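Local structure of uncharacterized protein (Parabacteroides merdae ATCC 43184, 4OPW) at residues 31-36 / 100-105; 133-138 / 153-158; 185-190 / 202-207. The protein is of unknown function but is a putative adhesin, built as a parallel beta-helix and probably involved in cell attachment. All coordinates share one frame; numbering follows the deposited sequence.

Contact 1. Residues 31-36 / 100-105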
loop_
_atom_site.group_PDB
_atom_site.type_symbol
_atom_site.label_atom_id
_atom_site.label_comp_id
_atom_site.label_asym_id
_atom_site.label_seq_id
_atom_site.Cartn_x
_atom_site.Cartn_y
_atom_site.Cartn_z
ATOM N N ASP A 31 -3.070 6.604 12.220
ATOM C CA ASP A 31 -4.238 6.068 11.539
ATOM C C ASP A 31 -4.638 7.091 10.504
ATOM O O ASP A 31 -5.187 8.125 10.871
ATOM C CB ASP A 31 -5.363 5.795 12.554
ATOM C CG ASP A 31 -4.897 4.773 13.569
ATOM O OD1 ASP A 31 -4.638 3.618 13.163
ATOM O OD2 ASP A 31 -4.599 5.175 14.733
ATOM N N PHE A 32 -4.308 6.857 9.229
ATOM C CA PHE A 32 -4.562 7.832 8.167
ATOM C C PHE A 32 -5.755 7.395 7.307
ATOM O O PHE A 32 -5.686 6.372 6.621
ATOM C CB PHE A 32 -3.291 8.026 7.296
ATOM C CG PHE A 32 -3.266 9.281 6.450
ATOM C CD1 PHE A 32 -4.161 9.449 5.398
ATOM C CD2 PHE A 32 -2.270 10.241 6.632
ATOM C CE1 PHE A 32 -4.135 10.609 4.610
ATOM C CE2 PHE A 32 -2.239 11.392 5.850
ATOM C CZ PHE A 32 -3.165 11.566 4.832
ATOM N N ASN A 33 -6.861 8.160 7.382
ATOM C CA ASN A 33 -8.117 7.895 6.685
ATOM C C ASN A 33 -8.281 8.868 5.537
ATOM O O ASN A 33 -8.320 10.085 5.749
ATOM C CB ASN A 33 -9.293 7.984 7.684
ATOM C CG ASN A 33 -9.165 6.917 8.751
ATOM O OD1 ASN A 33 -8.973 5.735 8.441
ATOM N ND2 ASN A 33 -9.120 7.301 10.025
ATOM N N TYR A 34 -8.339 8.329 4.324
ATOM C CA TYR A 34 -8.397 9.132 3.118
ATOM C C TYR A 34 -9.633 8.867 2.291
ATOM O O TYR A 34 -10.089 7.730 2.163
ATOM C CB TYR A 34 -7.126 8.858 2.242
ATOM C CG TYR A 34 -7.170 9.536 0.891
ATOM C CD1 TYR A 34 -6.816 10.877 0.751
ATOM C CD2 TYR A 34 -7.637 8.862 -0.238
ATOM C CE1 TYR A 34 -6.959 11.539 -0.469
ATOM C CE2 TYR A 34 -7.787 9.513 -1.458
ATOM C CZ TYR A 34 -7.437 10.847 -1.575
ATOM O OH TYR A 34 -7.597 11.456 -2.793
ATOM N N GLU A 35 -10.139 9.933 1.673
ATOM C CA GLU A 35 -11.236 9.823 0.724
ATOM C C GLU A 35 -10.934 10.700 -0.488
ATOM O O GLU A 35 -10.395 11.802 -0.340
ATOM C CB GLU A 35 -12.588 10.182 1.362
ATOM C CG GLU A 35 -13.180 9.051 2.195
ATOM C CD GLU A 35 -14.432 9.385 2.987
ATOM O OE1 GLU A 35 -15.321 10.076 2.439
ATOM O OE2 GLU A 35 -14.540 8.923 4.147
ATOM N N GLN A 36 -11.228 10.181 -1.669
ATOM C CA GLN A 36 -11.061 10.917 -2.921
ATOM C C GLN A 36 -12.404 11.565 -3.246
ATOM O O GLN A 36 -13.414 10.865 -3.383
ATOM C CB GLN A 36 -10.563 10.017 -4.068
ATOM C CG GLN A 36 -10.041 10.830 -5.269
ATOM C CD GLN A 36 -9.765 10.027 -6.526
ATOM O OE1 GLN A 36 -9.702 8.798 -6.518
ATOM N NE2 GLN A 36 -9.576 10.716 -7.648
ATOM N N ILE A 100 -5.878 3.909 5.248
ATOM C CA ILE A 100 -7.148 3.374 4.762
ATOM C C ILE A 100 -7.768 4.327 3.743
ATOM O O ILE A 100 -7.986 5.502 4.062
ATOM C CB ILE A 100 -8.163 3.094 5.920
ATOM C CG1 ILE A 100 -7.634 2.042 6.949
ATOM C CG2 ILE A 100 -9.520 2.666 5.355
ATOM C CD1 ILE A 100 -8.510 1.874 8.214
ATOM N N ALA A 101 -8.089 3.822 2.537
ATOM C CA ALA A 101 -8.829 4.594 1.533
ATOM C C ALA A 101 -10.300 4.159 1.648
ATOM O O ALA A 101 -10.619 2.981 1.413
ATOM C CB ALA A 101 -8.269 4.349 0.137
ATOM N N ASN A 102 -11.171 5.080 2.090
ATOM C CA ASN A 102 -12.607 4.825 2.319
ATOM C C ASN A 102 -13.501 5.286 1.175
ATOM O O ASN A 102 -14.698 5.546 1.360
ATOM C CB ASN A 102 -13.046 5.482 3.617
ATOM C CG ASN A 102 -12.588 4.707 4.818
ATOM O OD1 ASN A 102 -12.739 3.480 4.879
ATOM N ND2 ASN A 102 -12.001 5.395 5.782
ATOM N N SER A 103 -12.919 5.398 -0.001
ATOM C CA SER A 103 -13.639 5.778 -1.211
ATOM C C SER A 103 -13.083 5.008 -2.371
ATOM O O SER A 103 -11.932 4.571 -2.292
ATOM C CB SER A 103 -13.459 7.282 -1.471
ATOM O OG SER A 103 -12.160 7.531 -1.991
ATOM N N PRO A 104 -13.793 4.952 -3.519
ATOM C CA PRO A 104 -13.150 4.434 -4.734
ATOM C C PRO A 104 -11.990 5.361 -5.114
ATOM O O PRO A 104 -11.940 6.522 -4.663
ATOM C CB PRO A 104 -14.269 4.482 -5.791
ATOM C CG PRO A 104 -15.553 4.627 -5.026
ATOM C CD PRO A 104 -15.161 5.440 -3.798
ATOM N N LEU A 105 -11.029 4.840 -5.880
ATOM C CA LEU A 105 -9.864 5.598 -6.330
ATOM C C LEU A 105 -9.741 5.523 -7.841
ATOM O O LEU A 105 -9.897 4.445 -8.426
ATOM C CB LEU A 105 -8.571 5.090 -5.691
ATOM C CG LEU A 105 -8.483 5.156 -4.148
ATOM C CD1 LEU A 105 -7.271 4.415 -3.656
ATOM C CD2 LEU A 105 -8.482 6.591 -3.656
HETATM O O HOH W 1 -11.175 4.311 8.419
HETATM O O HOH W 2 -12.404 8.477 5.848
HETATM O O HOH W 3 -14.149 8.686 -4.759
#

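Contact 2. Residues 133-138 / 153-158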
loop_
_atom_site.group_PDB
_atom_site.type_symbol
_atom_site.label_atom_id
_atom_site.label_comp_id
_atom_site.label_asym_id
_atom_site.label_seq_id
_atom_site.Cartn_x
_atom_site.Cartn_y
_atom_site.Cartn_z
ATOM N N LEU A 133 2.282 -1.440 -6.784
ATOM C CA LEU A 133 2.292 -1.748 -5.365
ATOM C C LEU A 133 3.602 -2.352 -4.931
ATOM O O LEU A 133 4.104 -3.295 -5.557
ATOM C CB LEU A 133 1.144 -2.713 -5.050
ATOM C CG LEU A 133 -0.247 -2.329 -5.606
ATOM C CD1 LEU A 133 -1.273 -3.399 -5.287
ATOM C CD2 LEU A 133 -0.716 -0.979 -5.063
ATOM N N ASN A 134 4.173 -1.784 -3.869
ATOM C CA ASN A 134 5.463 -2.210 -3.338
ATOM C C ASN A 134 5.393 -2.364 -1.848
ATOM O O ASN A 134 4.925 -1.457 -1.145
ATOM C CB ASN A 134 6.547 -1.182 -3.705
ATOM C CG ASN A 134 6.617 -0.917 -5.192
ATOM O OD1 ASN A 134 7.303 -1.628 -5.908
ATOM N ND2 ASN A 134 5.825 0.054 -5.690
ATOM N N VAL A 135 5.831 -3.531 -1.353
ATOM C CA VAL A 135 5.835 -3.800 0.076
ATOM C C VAL A 135 7.245 -4.204 0.514
ATOM O O VAL A 135 7.946 -4.929 -0.214
ATOM C CB VAL A 135 4.771 -4.888 0.428
ATOM C CG1 VAL A 135 5.129 -5.644 1.714
ATOM C CG2 VAL A 135 3.365 -4.268 0.538
ATOM N N SER A 136 7.640 -3.769 1.722
ATOM C CA SER A 136 8.895 -4.222 2.332
ATOM C C SER A 136 8.763 -4.125 3.849
ATOM O O SER A 136 7.753 -3.611 4.334
ATOM C CB SER A 136 10.087 -3.417 1.818
ATOM O OG SER A 136 10.119 -2.111 2.363
ATOM N N GLY A 137 9.740 -4.673 4.575
ATOM C CA GLY A 137 9.797 -4.600 6.038
ATOM C C GLY A 137 8.561 -5.095 6.747
ATOM O O GLY A 137 8.123 -4.489 7.726
ATOM N N SER A 138 7.993 -6.221 6.262
ATOM C CA SER A 138 6.835 -6.909 6.840
ATOM C C SER A 138 5.572 -6.063 6.833
ATOM O O SER A 138 4.646 -6.353 7.608
ATOM C CB SER A 138 7.124 -7.416 8.258
ATOM O OG SER A 138 8.267 -8.252 8.293
ATOM N N CYS A 153 3.327 -5.622 -8.826
ATOM C CA CYS A 153 3.340 -6.035 -7.437
ATOM C C CYS A 153 4.694 -6.519 -7.087
ATOM O O CYS A 153 5.226 -7.446 -7.707
ATOM C CB CYS A 153 2.295 -7.103 -7.156
ATOM S SG CYS A 153 0.620 -6.466 -7.011
ATOM N N SER A 154 5.255 -5.907 -6.068
ATOM C CA SER A 154 6.564 -6.342 -5.610
ATOM C C SER A 154 6.678 -6.370 -4.104
ATOM O O SER A 154 6.184 -5.463 -3.410
ATOM C CB SER A 154 7.646 -5.435 -6.176
ATOM O OG SER A 154 7.458 -5.222 -7.570
ATOM N N ILE A 155 7.309 -7.448 -3.597
ATOM C CA ILE A 155 7.616 -7.596 -2.167
ATOM C C ILE A 155 9.119 -7.781 -2.030
ATOM O O ILE A 155 9.680 -8.593 -2.756
ATOM C CB ILE A 155 6.839 -8.752 -1.487
ATOM C CG1 ILE A 155 5.302 -8.561 -1.641
ATOM C CG2 ILE A 155 7.252 -8.855 0.028
ATOM C CD1 ILE A 155 4.490 -9.690 -1.083
ATOM N N ASN A 156 9.772 -7.056 -1.078
ATOM C CA ASN A 156 11.200 -7.191 -0.794
ATOM C C ASN A 156 11.421 -7.407 0.689
ATOM O O ASN A 156 10.850 -6.681 1.503
ATOM C CB ASN A 156 11.981 -5.970 -1.264
ATOM C CG ASN A 156 12.323 -6.053 -2.705
ATOM O OD1 ASN A 156 13.310 -6.680 -3.085
ATOM N ND2 ASN A 156 11.493 -5.452 -3.537
ATOM N N GLY A 157 12.184 -8.444 1.030
ATOM C CA GLY A 157 12.493 -8.793 2.416
ATOM C C GLY A 157 11.415 -9.635 3.065
ATOM O O GLY A 157 11.642 -10.796 3.405
ATOM N N SER A 158 10.218 -9.057 3.219
ATOM C CA SER A 158 9.061 -9.721 3.825
ATOM C C SER A 158 7.854 -8.831 3.695
ATOM O O SER A 158 7.990 -7.622 3.529
ATOM C CB SER A 158 9.320 -10.016 5.308
ATOM O OG SER A 158 9.601 -8.792 5.986
HETATM O O HOH W 4 5.736 -3.227 -8.037
HETATM O O HOH W 5 9.270 -4.023 -2.848
HETATM O O HOH W 6 12.436 -5.459 4.141
#

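Contact 3. Residues 185-190 / 202-207. With EDO (1,2-ethanediol), chain D.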
loop_
_atom_site.group_PDB
_atom_site.type_symbol
_atom_site.label_atom_id
_atom_site.label_comp_id
_atom_site.label_asym_id
_atom_site.label_seq_id
_atom_site.Cartn_x
_atom_site.Cartn_y
_atom_site.Cartn_z
ATOM N N GLY A 185 -7.780 -13.986 -6.904
ATOM C CA GLY A 185 -8.976 -13.221 -7.254
ATOM C C GLY A 185 -8.835 -12.247 -8.410
ATOM O O GLY A 185 -9.841 -11.692 -8.866
ATOM N N VAL A 186 -7.597 -11.988 -8.879
ATOM C CA VAL A 186 -7.371 -11.042 -9.968
ATOM C C VAL A 186 -7.068 -11.798 -11.269
ATOM O O VAL A 186 -5.999 -12.404 -11.411
ATOM C CB VAL A 186 -6.264 -9.993 -9.632
ATOM C CG1 VAL A 186 -6.029 -9.037 -10.805
ATOM C CG2 VAL A 186 -6.635 -9.207 -8.378
ATOM N N ALA A 187 -8.007 -11.734 -12.220
ATOM C CA ALA A 187 -7.822 -12.372 -13.522
ATOM C C ALA A 187 -6.958 -11.475 -14.413
ATOM O O ALA A 187 -7.256 -10.288 -14.602
ATOM C CB ALA A 187 -9.156 -12.660 -14.181
ATOM N N VAL A 188 -5.873 -12.050 -14.947
ATOM C CA VAL A 188 -4.919 -11.332 -15.801
ATOM C C VAL A 188 -4.538 -12.188 -17.016
ATOM O O VAL A 188 -3.944 -13.232 -16.798
ATOM C CB VAL A 188 -3.617 -10.922 -15.051
ATOM C CG1 VAL A 188 -2.752 -10.026 -15.938
ATOM C CG2 VAL A 188 -3.888 -10.277 -13.690
ATOM N N PRO A 189 -4.695 -11.721 -18.274
ATOM C CA PRO A 189 -4.268 -12.547 -19.420
ATOM C C PRO A 189 -2.750 -12.808 -19.491
ATOM O O PRO A 189 -2.357 -13.958 -19.686
ATOM C CB PRO A 189 -4.748 -11.742 -20.641
ATOM C CG PRO A 189 -5.830 -10.864 -20.123
ATOM C CD PRO A 189 -5.393 -10.505 -18.728
ATOM N N GLU A 190 -1.904 -11.765 -19.302
ATOM C CA GLU A 190 -0.437 -11.873 -19.407
ATOM C C GLU A 190 0.231 -11.653 -18.059
ATOM O O GLU A 190 0.238 -10.529 -17.548
ATOM C CB GLU A 190 0.115 -10.852 -20.425
ATOM C CG GLU A 190 -0.371 -11.022 -21.856
ATOM C CD GLU A 190 -0.077 -12.368 -22.487
ATOM O OE1 GLU A 190 1.090 -12.819 -22.434
ATOM O OE2 GLU A 190 -1.026 -12.974 -23.032
ATOM N N GLN A 202 0.224 -16.587 -5.211
ATOM C CA GLN A 202 -1.056 -17.180 -5.653
ATOM C C GLN A 202 -1.573 -16.282 -6.742
ATOM O O GLN A 202 -1.823 -15.106 -6.479
ATOM C CB GLN A 202 -2.034 -17.287 -4.496
ATOM C CG GLN A 202 -1.589 -18.265 -3.410
ATOM C CD GLN A 202 -2.527 -18.254 -2.234
ATOM O OE1 GLN A 202 -3.332 -17.335 -2.055
ATOM N NE2 GLN A 202 -2.445 -19.275 -1.407
ATOM N N ILE A 203 -1.649 -16.773 -7.977
ATOM C CA ILE A 203 -1.963 -15.902 -9.110
ATOM C C ILE A 203 -3.004 -16.525 -10.040
ATOM O O ILE A 203 -3.280 -17.727 -9.941
ATOM C CB ILE A 203 -0.644 -15.550 -9.871
ATOM C CG1 ILE A 203 0.063 -16.832 -10.395
ATOM C CG2 ILE A 203 0.281 -14.700 -8.983
ATOM C CD1 ILE A 203 1.335 -16.581 -11.211
ATOM N N HIS A 204 -3.615 -15.692 -10.911
ATOM C CA HIS A 204 -4.666 -16.181 -11.814
ATOM C C HIS A 204 -4.419 -15.693 -13.264
ATOM O O HIS A 204 -5.135 -14.819 -13.762
ATOM C CB HIS A 204 -6.059 -15.780 -11.276
ATOM C CG HIS A 204 -7.231 -16.214 -12.104
ATOM N ND1 HIS A 204 -7.171 -17.319 -12.941
ATOM C CD2 HIS A 204 -8.476 -15.691 -12.167
ATOM C CE1 HIS A 204 -8.359 -17.395 -13.519
ATOM N NE2 HIS A 204 -9.179 -16.444 -13.078
ATOM N N PRO A 205 -3.379 -16.248 -13.942
ATOM C CA PRO A 205 -3.167 -15.923 -15.372
ATOM C C PRO A 205 -4.267 -16.568 -16.216
ATOM O O PRO A 205 -4.666 -17.683 -15.908
ATOM C CB PRO A 205 -1.782 -16.522 -15.685
ATOM C CG PRO A 205 -1.326 -17.204 -14.440
ATOM C CD PRO A 205 -2.476 -17.332 -13.509
ATOM N N THR A 206 -4.806 -15.866 -17.227
ATOM C CA THR A 206 -5.897 -16.434 -18.032
ATOM C C THR A 206 -5.461 -16.716 -19.479
ATOM O O THR A 206 -6.263 -17.225 -20.269
ATOM C CB THR A 206 -7.155 -15.565 -17.983
ATOM O OG1 THR A 206 -6.869 -14.301 -18.576
ATOM C CG2 THR A 206 -7.713 -15.418 -16.566
ATOM N N ASP A 207 -4.189 -16.440 -19.828
ATOM C CA ASP A 207 -3.726 -16.756 -21.178
ATOM C C ASP A 207 -2.285 -17.260 -21.144
ATOM O O ASP A 207 -2.022 -18.367 -21.637
ATOM C CB ASP A 207 -3.860 -15.554 -22.131
ATOM C CG ASP A 207 -3.416 -15.869 -23.547
ATOM O OD1 ASP A 207 -3.990 -16.798 -24.156
ATOM O OD2 ASP A 207 -2.453 -15.237 -24.020
HETATM C C1 EDO D . -10.920 -13.790 -17.881
HETATM O O1 EDO D . -11.214 -13.959 -16.507
HETATM C C2 EDO D . -10.218 -12.439 -18.111
HETATM O O2 EDO D . -8.809 -12.581 -17.992
HETATM O O HOH W 7 -3.494 -12.805 -10.362
#

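Contact 1. Residues 31-36 / 100-105
With chi1 at 76°, Ser103 sets its hydroxyl between its own backbone N and carbonyl carbon, facing the backbone of Gln36; Tyr34 has CG anti to the backbone N (chi1 174°), which puts the CE2 edge of its ring beside Leu105 CD2. The hydroxyl is held twice. Ser103 OG accepts the N-H of Gln36 at 2.8 Å in a nearly straight bond (173°), and it donates to Pro104 O at 2.9 Å, approaching from above that carbonyl's plane. It thus supplies the acceptor for Gln36 just where the backbone of 100-105 leaves its strand. Before that point the pairing is regular and parallel: Ile100 N binds Phe32 O, Tyr34 N binds Ile100 O at 2.9 Å, and Asn102 N binds Tyr34 O.

The two faces differ in character. On the inner one, Leu105 CD2 meets the edge of the Tyr34 ring at CE2, 3.7 Å away and in the ring plane, while Phe21, Ile24 and Leu88 also pack against Tyr34 and its hydroxyl bonds to Ser85. On the outer one, Asn33 and Ile100 run side by side, with Asn33 OD1 3.7 Å from Ile100 CB. Asn33 OD1 also accepts a hydrogen bond from a water at 2.6 Å, and this water accepts from Asn102 ND2 at 3.0 Å, so the side-chain amides of the two segments are linked through it.

Strand 31-36 lies between strand 80-85 and strand 98-101, and strand 119-122 continues beyond Ile100 and Ala101. Apolar groups inside, a mixed face with waters outside, and parallel pairing, here giving way to a loop in which a serine hydroxyl takes over as acceptor, together fit the stacked coils of a parallel beta-helix, consistent with the pectate-lyase-like clan.

Contact 2. Residues 133-138 / 153-158
Val135 and Ile155 lie next to each other in adjacent coils of the beta-helix, where strands 133-136 and 153-156 run parallel, their axes 4.8 Å apart at 11°. The interior face is the close-packed one. Here Val135 CG1 comes within 4.2 Å of Ile155 CG2, and both side chains rest on Ile161, while Leu133 packs against Met141 and Leu163. Regular backbone hydrogen bonds join the strands: Val135 N to Ser154 O is 2.8 Å, and Val135 O in turn accepts from Asn156 N.

The opposite face, carrying Asn134, Ser154, Ser136 and Asn156, is much wetter. Across it Asn134 OD1 lies 3.8 Å from Ser154 CB, while Asn134 ND2 hydrogen-bonds to Asp132 OD1. A water bridges the strands here, donating to Val135 O at 3.1 Å and accepting from Asn156 ND2.

Past the strand ends the chains enter turns, Gly137 and Gly157 both having positive phi, and pairing passes to serines. Ser138 N reaches Ser158 O from above the carbonyl plane. Beside it, Ser138 OG, turned anti to its own carbonyl carbon (chi1 -56°), meets Ser158 OG at 2.7 Å in a hydroxyl-hydroxyl hydrogen bond.

Contact 3. Residues 185-190 / 202-207
The imidazole of His204 leans obliquely against Ala187, its CD2 lying 3.7 Å from Ala187 CB; the ring lies beside the methyl, which also meets ethanediol O1. CG of His204 is anti to the backbone N (chi1 180°), and ND1 is fixed by a hydrogen bond to Lys222 O in the next coil. Thr206 sets its methyl over one face of this ring, CG2 standing 3.6 Å above the plane and displaced toward the rim. The threonine hydroxyl lies alongside the ring of Pro189 and hydrogen-bonds, Thr206 OG1 to O2 at 2.7 Å, to the ethanediol, probably a molecule of the crystallisation liquor. Farther on, the carboxylates of Glu190 and Asp207 run side by side, but Glu190 has two conformers and their closeness is doubtful.

The short strands diverge by 45°. Where they part, a water substitutes for direct pairing, donating to Val186 O at 2.7 Å and accepting from His204 N at 2.9 Å. Direct bonds follow: Val188 N to His204 O, then Thr206 N to Val188 O at 2.8 Å.

Inward, Val188 packs on Ala171 and Tyr173, and Pro205 on Val191 and Tyr221. The chain turns corners at Pro189 and Thr206, so the contact sits at a corner of the beta-helix, with strand 166-167 paired to one side, strand 218-221 to the other, and strands 191-197 and 208-214 leading off beyond.

Followed from the N terminus, the three contacts come in series, neither nesting nor crossing. Contact 1 closes the longest loop, with 63 residues between its segments; these include strands 42-46 to 90-94, so that an early strand is brought against a regular coil. Contact 2 and contact 3 each close about one turn of the beta-helix, with 14 and 11 residues between their segments. Contact 2 belongs to the long, mostly parallel sheet, whereas contacts 1 and 3 lie along the connected strands of the other side. No two of them touch: nearest atoms of contacts 2 and 3 are about 8 Å apart, and the centres of contacts 1 and 3 are 27 Å apart.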